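Local coordinates for protein carbohydrate binding family 6 (Clostridium thermocellum, PDB 5A8C) that probably hydrolyses terminal alpha-L-arabinofuranoside linkages, as a five-bladed beta-propeller glycoside hydrolase of family 43, at residues G47-Y52 with A270-K275; K221-Y226 with Y239-K244. All coordinates share one frame; numbering follows the deposited sequence.

Contact 1: G47-Y52 with A270-K275; sequences GRLYIY and AIVEYK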
ATOM      1  N   GLY A  47      16.563  12.209   3.185  1.00  9.91           N
ATOM      2  CA  GLY A  47      16.840  12.548   1.826  1.00 10.36           C
ATOM      3  C   GLY A  47      16.621  11.439   0.818  1.00  9.69           C
ATOM      4  O   GLY A  47      16.849  11.687  -0.357  1.00 10.71           O
ATOM      5  N   ARG A  48      16.220  10.250   1.272  1.00  8.80           N
ATOM      6  CA  ARG A  48      15.991   9.116   0.393  1.00  8.51           C
ATOM      7  C   ARG A  48      14.513   8.781   0.360  1.00  7.90           C
ATOM      8  O   ARG A  48      13.776   8.924   1.344  1.00  8.49           O
ATOM      9  CB  ARG A  48      16.752   7.888   0.899  1.00  9.34           C
ATOM     10  CG  ARG A  48      18.268   8.068   0.883  1.00 10.52           C
ATOM     11  CD  ARG A  48      19.003   6.794   1.249  1.00 11.84           C
ATOM     12  NE  ARG A  48      18.936   5.804   0.202  1.00 11.66           N
ATOM     13  CZ  ARG A  48      19.737   5.793  -0.862  1.00 11.72           C
ATOM     14  NH1 ARG A  48      20.666   6.708  -1.078  1.00 13.50           N
ATOM     15  NH2 ARG A  48      19.540   4.839  -1.748  1.00 11.63           N
ATOM     16  N   LEU A  49      14.094   8.241  -0.779  1.00  7.73           N
ATOM     17  CA  LEU A  49      12.764   7.659  -0.969  1.00  7.29           C
ATOM     18  C   LEU A  49      12.895   6.148  -0.839  1.00  6.97           C
ATOM     19  O   LEU A  49      13.633   5.522  -1.622  1.00  8.11           O
ATOM     20  CB  LEU A  49      12.235   8.041  -2.337  1.00  8.09           C
ATOM     21  CG  LEU A  49      10.845   7.483  -2.694  1.00  8.66           C
ATOM     22  CD1 LEU A  49       9.775   7.957  -1.763  1.00  8.63           C
ATOM     23  CD2 LEU A  49      10.496   7.815  -4.130  1.00 10.52           C
ATOM     24  N   TYR A  50      12.232   5.585   0.169  1.00  6.61           N
ATOM     25  CA  TYR A  50      12.211   4.153   0.435  1.00  6.96           C
ATOM     26  C   TYR A  50      10.872   3.623  -0.034  1.00  6.78           C
ATOM     27  O   TYR A  50       9.821   4.154   0.296  1.00  8.03           O
ATOM     28  CB  TYR A  50      12.375   3.858   1.938  1.00  7.50           C
ATOM     29  CG  TYR A  50      13.716   4.204   2.508  1.00  7.63           C
ATOM     30  CD1 TYR A  50      14.003   5.483   2.925  1.00  7.83           C
ATOM     31  CD2 TYR A  50      14.680   3.236   2.641  1.00  8.10           C
ATOM     32  CE1 TYR A  50      15.263   5.798   3.424  1.00  8.96           C
ATOM     33  CE2 TYR A  50      15.964   3.520   3.122  1.00  9.13           C
ATOM     34  CZ  TYR A  50      16.237   4.821   3.514  1.00  9.06           C
ATOM     35  OH  TYR A  50      17.491   5.144   4.023  1.00 11.61           O
ATOM     36  N   ILE A  51      10.931   2.482  -0.750  1.00  6.36           N
ATOM     37  CA  ILE A  51       9.714   1.770  -1.210  1.00  6.39           C
ATOM     38  C   ILE A  51       9.738   0.369  -0.616  1.00  6.05           C
ATOM     39  O   ILE A  51      10.751  -0.338  -0.709  1.00  7.92           O
ATOM     40  CB  ILE A  51       9.644   1.699  -2.752  1.00  7.22           C
ATOM     41  CG1 ILE A  51       9.706   3.087  -3.386  1.00  7.88           C
ATOM     42  CG2 ILE A  51       8.335   1.018  -3.136  1.00  8.64           C
ATOM     43  CD1 ILE A  51       9.743   3.053  -4.911  1.00  9.26           C
ATOM     44  N   TYR A  52       8.615   0.013   0.028  1.00  5.45           N
ATOM     45  CA  TYR A  52       8.431  -1.293   0.633  1.00  5.52           C
ATOM     46  C   TYR A  52       7.372  -2.015  -0.171  1.00  5.50           C
ATOM     47  O   TYR A  52       6.308  -1.425  -0.450  1.00  6.25           O
ATOM     48  CB  TYR A  52       7.940  -1.120   2.106  1.00  5.75           C
ATOM     49  CG  TYR A  52       8.919  -0.387   2.956  1.00  5.94           C
ATOM     50  CD1 TYR A  52       9.026   1.008   2.888  1.00  6.37           C
ATOM     51  CD2 TYR A  52       9.793  -1.032   3.801  1.00  6.70           C
ATOM     52  CE1 TYR A  52       9.929   1.693   3.646  1.00  6.91           C
ATOM     53  CE2 TYR A  52      10.713  -0.358   4.576  1.00  7.16           C
ATOM     54  CZ  TYR A  52      10.798   1.019   4.478  1.00  7.38           C
ATOM     55  OH  TYR A  52      11.687   1.753   5.216  1.00  9.32           O
ATOM     56  N   ALA A 270       0.671   3.583  -4.051  1.00  5.07           N
ATOM     57  CA  ALA A 270       0.841   4.547  -2.951  1.00  5.37           C
ATOM     58  C   ALA A 270       1.123   5.897  -3.617  1.00  5.37           C
ATOM     59  O   ALA A 270       1.678   5.978  -4.697  1.00  6.92           O
ATOM     60  CB  ALA A 270       1.910   4.179  -1.970  1.00  6.77           C
ATOM     61  N   ILE A 271       0.796   6.972  -2.897  1.00  6.77           N
ATOM     62  CA  ILE A 271       1.056   8.363  -3.322  1.00  6.35           C
ATOM     63  C   ILE A 271       2.006   9.017  -2.332  1.00  6.78           C
ATOM     64  O   ILE A 271       1.748   8.941  -1.127  1.00  8.26           O
ATOM     65  CB  ILE A 271      -0.290   9.138  -3.395  1.00  7.32           C
ATOM     66  CG1 ILE A 271      -1.204   8.515  -4.435  1.00  9.51           C
ATOM     67  CG2 ILE A 271      -0.033  10.599  -3.661  1.00  7.74           C
ATOM     68  CD1 ILE A 271      -2.630   8.970  -4.449  1.00 10.76           C
ATOM     69  N   VAL A 272       3.062   9.635  -2.843  1.00  6.45           N
ATOM     70  CA  VAL A 272       4.075  10.151  -1.955  1.00  7.18           C
ATOM     71  C   VAL A 272       4.683  11.419  -2.562  1.00  7.12           C
ATOM     72  O   VAL A 272       4.884  11.511  -3.770  1.00  8.08           O
ATOM     73  CB  VAL A 272       5.189   9.063  -1.678  1.00  7.99           C
ATOM     74  CG1 VAL A 272       5.961   8.691  -2.951  1.00  9.18           C
ATOM     75  CG2 VAL A 272       6.145   9.470  -0.585  1.00  9.69           C
ATOM     76  N   GLU A 273       5.032  12.360  -1.693  1.00  7.41           N
ATOM     77  CA  GLU A 273       5.742  13.587  -2.097  1.00  7.84           C
ATOM     78  C   GLU A 273       7.225  13.395  -1.794  1.00  7.73           C
ATOM     79  O   GLU A 273       7.609  12.914  -0.717  1.00  9.49           O
ATOM     80  CB  GLU A 273       5.209  14.778  -1.328  1.00  8.74           C
ATOM     81  CG  GLU A 273       5.727  16.095  -1.877  1.00 10.04           C
ATOM     82  CD  GLU A 273       5.281  17.312  -1.117  1.00 11.38           C
ATOM     83  OE1 GLU A 273       4.715  17.197  -0.012  1.00 13.37           O
ATOM     84  OE2 GLU A 273       5.545  18.419  -1.658  1.00 14.77           O
ATOM     85  N   TYR A 274       8.075  13.754  -2.757  1.00  8.35           N
ATOM     86  CA  TYR A 274       9.532  13.618  -2.577  1.00  8.45           C
ATOM     87  C   TYR A 274      10.198  14.770  -3.281  1.00  8.81           C
ATOM     88  O   TYR A 274       9.994  14.960  -4.497  1.00  9.95           O
ATOM     89  CB  TYR A 274      10.013  12.271  -3.123  1.00  8.95           C
ATOM     90  CG  TYR A 274      11.530  12.041  -3.038  1.00  9.13           C
ATOM     91  CD1 TYR A 274      12.196  12.144  -1.804  1.00  8.95           C
ATOM     92  CD2 TYR A 274      12.278  11.770  -4.160  1.00 11.01           C
ATOM     93  CE1 TYR A 274      13.541  11.883  -1.691  1.00  9.63           C
ATOM     94  CE2 TYR A 274      13.622  11.485  -4.041  1.00 11.47           C
ATOM     95  CZ  TYR A 274      14.261  11.597  -2.815  1.00 10.21           C
ATOM     96  OH  TYR A 274      15.617  11.333  -2.760  1.00 12.09           O
ATOM     97  N   LYS A 275      10.909  15.596  -2.519  1.00  9.55           N
ATOM     98  CA  LYS A 275      11.649  16.740  -3.059  1.00 11.04           C
ATOM     99  C   LYS A 275      10.737  17.650  -3.874  1.00 10.89           C
ATOM    100  O   LYS A 275      11.116  18.130  -4.940  1.00 14.02           O
ATOM    101  CB  LYS A 275      12.885  16.286  -3.810  1.00 12.57           C
ATOM    102  CG  LYS A 275      13.911  15.622  -2.876  1.00 13.73           C
ATOM    103  CD  LYS A 275      15.124  15.084  -3.589  1.00 16.16           C
ATOM    104  CE  LYS A 275      16.191  14.601  -2.607  1.00 17.83           C
ATOM    105  NZ  LYS A 275      17.386  13.971  -3.300  1.00 20.86           N
TER
HETATM  106  O   HOH W   1      18.917  13.468  -1.122  1.00 20.90           O

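Contact 2: K221-Y226 with Y239-K244; sequences KYYFSY and YMMSDK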
ATOM      1  N   LYS A 221      -7.069  19.090   2.118  1.00  9.30           N
ATOM      2  CA  LYS A 221      -7.961  18.066   1.665  1.00  8.33           C
ATOM      3  C   LYS A 221      -7.413  16.693   1.983  1.00  7.38           C
ATOM      4  O   LYS A 221      -6.200  16.451   1.867  1.00  7.76           O
ATOM      5  CB  LYS A 221      -8.255  18.178   0.149  1.00  9.63           C
ATOM      6  CG  LYS A 221      -9.051  19.371  -0.277  1.00 11.34           C
ATOM      7  CD  LYS A 221     -10.534  19.288   0.085  1.00 13.14           C
ATOM      8  CE  LYS A 221     -11.324  20.452  -0.501  1.00 14.88           C
ATOM      9  NZ  LYS A 221     -12.772  20.364  -0.167  1.00 16.54           N
ATOM     10  N   TYR A 222      -8.318  15.779   2.329  1.00  7.09           N
ATOM     11  CA  TYR A 222      -8.024  14.372   2.530  1.00  6.79           C
ATOM     12  C   TYR A 222      -8.386  13.624   1.264  1.00  6.44           C
ATOM     13  O   TYR A 222      -9.449  13.848   0.674  1.00  7.91           O
ATOM     14  CB  TYR A 222      -8.859  13.829   3.703  1.00  6.68           C
ATOM     15  CG  TYR A 222      -8.512  14.471   5.014  1.00  6.93           C
ATOM     16  CD1 TYR A 222      -9.181  15.656   5.434  1.00  7.05           C
ATOM     17  CD2 TYR A 222      -7.563  13.924   5.867  1.00  7.06           C
ATOM     18  CE1 TYR A 222      -8.882  16.225   6.628  1.00  7.07           C
ATOM     19  CE2 TYR A 222      -7.301  14.525   7.112  1.00  7.65           C
ATOM     20  CZ  TYR A 222      -7.986  15.660   7.505  1.00  7.42           C
ATOM     21  OH  TYR A 222      -7.759  16.255   8.708  1.00  8.45           O
ATOM     22  N   TYR A 223      -7.480  12.724   0.829  1.00  6.23           N
ATOM     23  CA  TYR A 223      -7.636  11.960  -0.392  1.00  6.05           C
ATOM     24  C   TYR A 223      -7.684  10.491  -0.027  1.00  5.95           C
ATOM     25  O   TYR A 223      -6.680   9.927   0.421  1.00  6.24           O
ATOM     26  CB  TYR A 223      -6.428  12.201  -1.321  1.00  6.43           C
ATOM     27  CG  TYR A 223      -6.332  13.622  -1.848  1.00  6.47           C
ATOM     28  CD1 TYR A 223      -5.816  14.633  -1.042  1.00  7.35           C
ATOM     29  CD2 TYR A 223      -6.711  13.933  -3.131  1.00  7.10           C
ATOM     30  CE1 TYR A 223      -5.738  15.949  -1.505  1.00  8.28           C
ATOM     31  CE2 TYR A 223      -6.618  15.248  -3.630  1.00  7.77           C
ATOM     32  CZ  TYR A 223      -6.157  16.220  -2.808  1.00  8.07           C
ATOM     33  OH  TYR A 223      -6.038  17.544  -3.233  1.00  9.85           O
ATOM     34  N   PHE A 224      -8.861   9.859  -0.185  1.00  5.80           N
ATOM     35  CA  PHE A 224      -8.999   8.432   0.010  1.00  5.83           C
ATOM     36  C   PHE A 224      -8.897   7.787  -1.370  1.00  5.63           C
ATOM     37  O   PHE A 224      -9.751   7.993  -2.224  1.00  6.16           O
ATOM     38  CB  PHE A 224     -10.343   8.071   0.652  1.00  6.17           C
ATOM     39  CG  PHE A 224     -10.477   6.588   0.840  1.00  5.80           C
ATOM     40  CD1 PHE A 224      -9.963   5.997   1.999  1.00  6.78           C
ATOM     41  CD2 PHE A 224     -11.054   5.781  -0.100  1.00  6.10           C
ATOM     42  CE1 PHE A 224     -10.063   4.627   2.164  1.00  6.96           C
ATOM     43  CE2 PHE A 224     -11.111   4.403   0.077  1.00  6.66           C
ATOM     44  CZ  PHE A 224     -10.610   3.844   1.222  1.00  6.98           C
ATOM     45  N   SER A 225      -7.803   7.062  -1.588  1.00  5.57           N
ATOM     46  CA  SER A 225      -7.572   6.381  -2.872  1.00  5.56           C
ATOM     47  C   SER A 225      -7.582   4.871  -2.660  1.00  5.27           C
ATOM     48  O   SER A 225      -7.380   4.392  -1.526  1.00  6.13           O
ATOM     49  CB  SER A 225      -6.319   6.896  -3.552  1.00  5.63           C
ATOM     50  OG  SER A 225      -5.168   6.720  -2.752  1.00  5.95           O
ATOM     51  N   TYR A 226      -7.842   4.129  -3.715  1.00  5.11           N
ATOM     52  CA  TYR A 226      -8.117   2.715  -3.565  1.00  5.25           C
ATOM     53  C   TYR A 226      -8.100   2.032  -4.911  1.00  5.04           C
ATOM     54  O   TYR A 226      -8.200   2.708  -5.967  1.00  6.08           O
ATOM     55  CB  TYR A 226      -9.465   2.486  -2.893  1.00  5.31           C
ATOM     56  CG  TYR A 226     -10.655   3.038  -3.644  1.00  5.54           C
ATOM     57  CD1 TYR A 226     -10.996   4.382  -3.574  1.00  6.13           C
ATOM     58  CD2 TYR A 226     -11.436   2.220  -4.435  1.00  5.98           C
ATOM     59  CE1 TYR A 226     -12.093   4.877  -4.252  1.00  6.47           C
ATOM     60  CE2 TYR A 226     -12.549   2.697  -5.121  1.00  6.90           C
ATOM     61  CZ  TYR A 226     -12.886   4.040  -5.023  1.00  6.79           C
ATOM     62  OH  TYR A 226     -14.024   4.556  -5.628  1.00  8.35           O
ATOM     63  N   TYR A 239     -10.384   7.510  -6.542  1.00  6.23           N
ATOM     64  CA  TYR A 239     -10.258   8.276  -5.316  1.00  6.40           C
ATOM     65  C   TYR A 239     -11.461   9.160  -5.054  1.00  6.66           C
ATOM     66  O   TYR A 239     -12.267   9.477  -5.929  1.00  6.97           O
ATOM     67  CB  TYR A 239      -8.961   9.117  -5.293  1.00  6.50           C
ATOM     68  CG  TYR A 239      -9.001  10.395  -6.109  1.00  6.84           C
ATOM     69  CD1 TYR A 239      -9.128  10.350  -7.506  1.00  7.62           C
ATOM     70  CD2 TYR A 239      -8.925  11.631  -5.520  1.00  6.91           C
ATOM     71  CE1 TYR A 239      -9.185  11.502  -8.248  1.00  7.84           C
ATOM     72  CE2 TYR A 239      -8.979  12.808  -6.258  1.00  7.86           C
ATOM     73  CZ  TYR A 239      -9.073  12.723  -7.634  1.00  7.69           C
ATOM     74  OH  TYR A 239      -9.176  13.904  -8.340  1.00  8.98           O
ATOM     75  N   MET A 240     -11.489   9.569  -3.781  1.00  6.85           N
ATOM     76  CA  MET A 240     -12.453  10.507  -3.227  1.00  6.93           C
ATOM     77  C   MET A 240     -11.729  11.594  -2.466  1.00  6.43           C
ATOM     78  O   MET A 240     -10.607  11.369  -1.989  1.00  7.12           O
ATOM     79  CB  MET A 240     -13.413   9.818  -2.267  1.00  7.83           C
ATOM     80  CG  MET A 240     -14.051   8.539  -2.754  1.00  8.81           C
ATOM     81  SD  MET A 240     -15.314   7.886  -1.644  1.00 10.11           S
ATOM     82  CE  MET A 240     -14.445   7.511  -0.215  1.00 10.96           C
ATOM     83  N   MET A 241     -12.375  12.735  -2.264  1.00  6.74           N
ATOM     84  CA  MET A 241     -11.827  13.833  -1.480  1.00  6.97           C
ATOM     85  C   MET A 241     -12.805  14.253  -0.407  1.00  7.29           C
ATOM     86  O   MET A 241     -14.038  14.181  -0.602  1.00  8.04           O
ATOM     87  CB  MET A 241     -11.524  15.052  -2.361  1.00  8.07           C
ATOM     88  CG  MET A 241     -10.354  14.827  -3.291  1.00  8.35           C
ATOM     89  SD  MET A 241     -10.134  16.114  -4.537  1.00  9.56           S
ATOM     90  CE  MET A 241      -9.610  17.452  -3.504  1.00 10.73           C
ATOM     91  N   SER A 242     -12.257  14.791   0.696  1.00  7.14           N
ATOM     92  CA  SER A 242     -13.078  15.311   1.793  1.00  7.63           C
ATOM     93  C   SER A 242     -12.343  16.413   2.509  1.00  8.11           C
ATOM     94  O   SER A 242     -11.106  16.483   2.485  1.00  8.30           O
ATOM     95  CB  SER A 242     -13.375  14.208   2.793  1.00  7.88           C
ATOM     96  OG  SER A 242     -14.224  14.729   3.832  1.00  8.27           O
ATOM     97  N   ASP A 243     -13.084  17.228   3.251  1.00  8.45           N
ATOM     98  CA  ASP A 243     -12.530  18.138   4.250  1.00  9.36           C
ATOM     99  C   ASP A 243     -12.237  17.451   5.581  1.00  8.11           C
ATOM    100  O   ASP A 243     -11.629  18.098   6.464  1.00  8.69           O
ATOM    101  CB  ASP A 243     -13.499  19.300   4.494  1.00 11.32           C
ATOM    102  CG  ASP A 243     -13.685  20.174   3.322  1.00 13.74           C
ATOM    103  OD1 ASP A 243     -12.742  20.372   2.567  1.00 15.29           O
ATOM    104  OD2 ASP A 243     -14.765  20.786   3.191  1.00 21.25           O
ATOM    105  N   LYS A 244     -12.631  16.193   5.736  1.00  7.83           N
ATOM    106  CA  LYS A 244     -12.515  15.447   6.997  1.00  8.16           C
ATOM    107  C   LYS A 244     -11.856  14.099   6.712  1.00  7.24           C
ATOM    108  O   LYS A 244     -11.931  13.588   5.612  1.00  7.90           O
ATOM    109  CB  LYS A 244     -13.899  15.230   7.618  1.00  9.09           C
ATOM    110  CG  LYS A 244     -14.660  16.507   7.979  1.00 10.48           C
ATOM    111  CD  LYS A 244     -16.106  16.272   8.374  1.00 10.27           C
ATOM    112  CE  LYS A 244     -17.016  15.798   7.244  1.00  9.74           C
ATOM    113  NZ  LYS A 244     -18.320  15.369   7.755  1.00 11.95           N
TER

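Contact 1: G47-Y52 with A270-K275
Leu49 and Tyr274 form the tight part of this contact. The CB of Leu49 sits squarely over one face of the Tyr274 ring, 3.9 Å from the centroid and 1° off the ring normal, a CH-pi contact. Beyond it the Leu49 side chain runs on to Val272, where CD1 lies 4.1 Å from both CG1 and CG2. A leucine suits the place because its branched end, beyond the CB over the ring, reaches the valine methyls.

The other end is polar and more open. With CG anti to the backbone N (chi1 178°), the ring of Tyr274 lies across toward Gly47, and OH donates to Gly47 O over 2.7 Å. The carbonyl is also bonded by a water that accepts from Lys275 NZ, so two donors grip it. Lys275 lays CG over the opposite ring face, and its extended chain carries NZ to a weak bond with Tyr274 OH at 3.2 Å. Gly47, exposed and turning with positive phi (84°), is a natural glycine position.

The two strands belong to different sheets, their segment axes 8.8 Å apart. Val44 of strand 36-45 touches both Leu49 and Tyr274, while Leu79 from a loop also packs on Leu49.

Contact 2: K221-Y226 with Y239-K244
Tyr222, with the most surface buried here, pairs its backbone with Ser242 and spreads its ring beside the chain that follows. Tyr222 N donates to Ser242 O at 2.9 Å, and Tyr222 O accepts from Ser242 N in return. Its CG stands anti to the carbonyl carbon (chi1 -64°), which carries the ring toward the turn. There Lys244 C lies 3.3 Å from CD1, over one face near the rim, while Ser242 O and Asp243 O meet the ring edge. The backbone is held in this bend by an ST turn, in which Ser242 OG accepts from Lys244 N; the same OG also hydrogen-bonds Thr247 O. A tyrosine serves both needs: its flat ring packs on the turn, and its hydroxyl bonds to Asp168.

Tyr239 occupies the other end, on the face it shares with Tyr223, Ser225 and Met241. Its CB packs against Ser225 CB, where the CA atoms of this non-hydrogen-bonded pair are 4.1 Å apart, a closeness to which the small serine is well suited. Its CD2 lies 4.0 Å from CD2 of Tyr223, near the plane of the Tyr223 ring, and the two side chains run side by side. Tyr239 OH reaches Ile314 N.

Met240 points to the opposite face with Phe224 and Tyr222. Bent at chi3 (-64°), its flexible chain turns CE to 3.8 Å from Phe224 CD2, and the pair's backbones exchange two hydrogen bonds. Met241 lies alongside the Tyr223 ring in an oblique Met-aromatic contact, and at the solvent end Lys221 NZ forms a 2.7 Å salt bridge with Asp243 OD1, approaching from above the carboxylate plane.

The alternating pairs are those of antiparallel strands; strands 221-228 and 237-242, successive in the chain, form a beta hairpin, the central two strands of a four-stranded propeller blade.

In the fold
The two contacts hold the five-bladed propeller together at different levels, between sheets and within one, with centres 20 Å apart. Contact 1 bridges two sheets, the one holding strand 48-56 and the one that begins with strand 270-274. Contact 2 lies between the two inner strands of a single sheet. Along the chain, contact 2 is nested inside the long loop that contact 1 closes. The two meet where Ile271 CD1 packs 3.8 Å from Ser225 OG, which is hydrogen-bonded to His269 NE2. Ser225 and Val272 have side chains about 9 Å and 12 Å from the bound calcium ion respectively. Contact 1 thus packs an early sheet on a late one, consistent with closing the ring of blades, while contact 2 builds one blade.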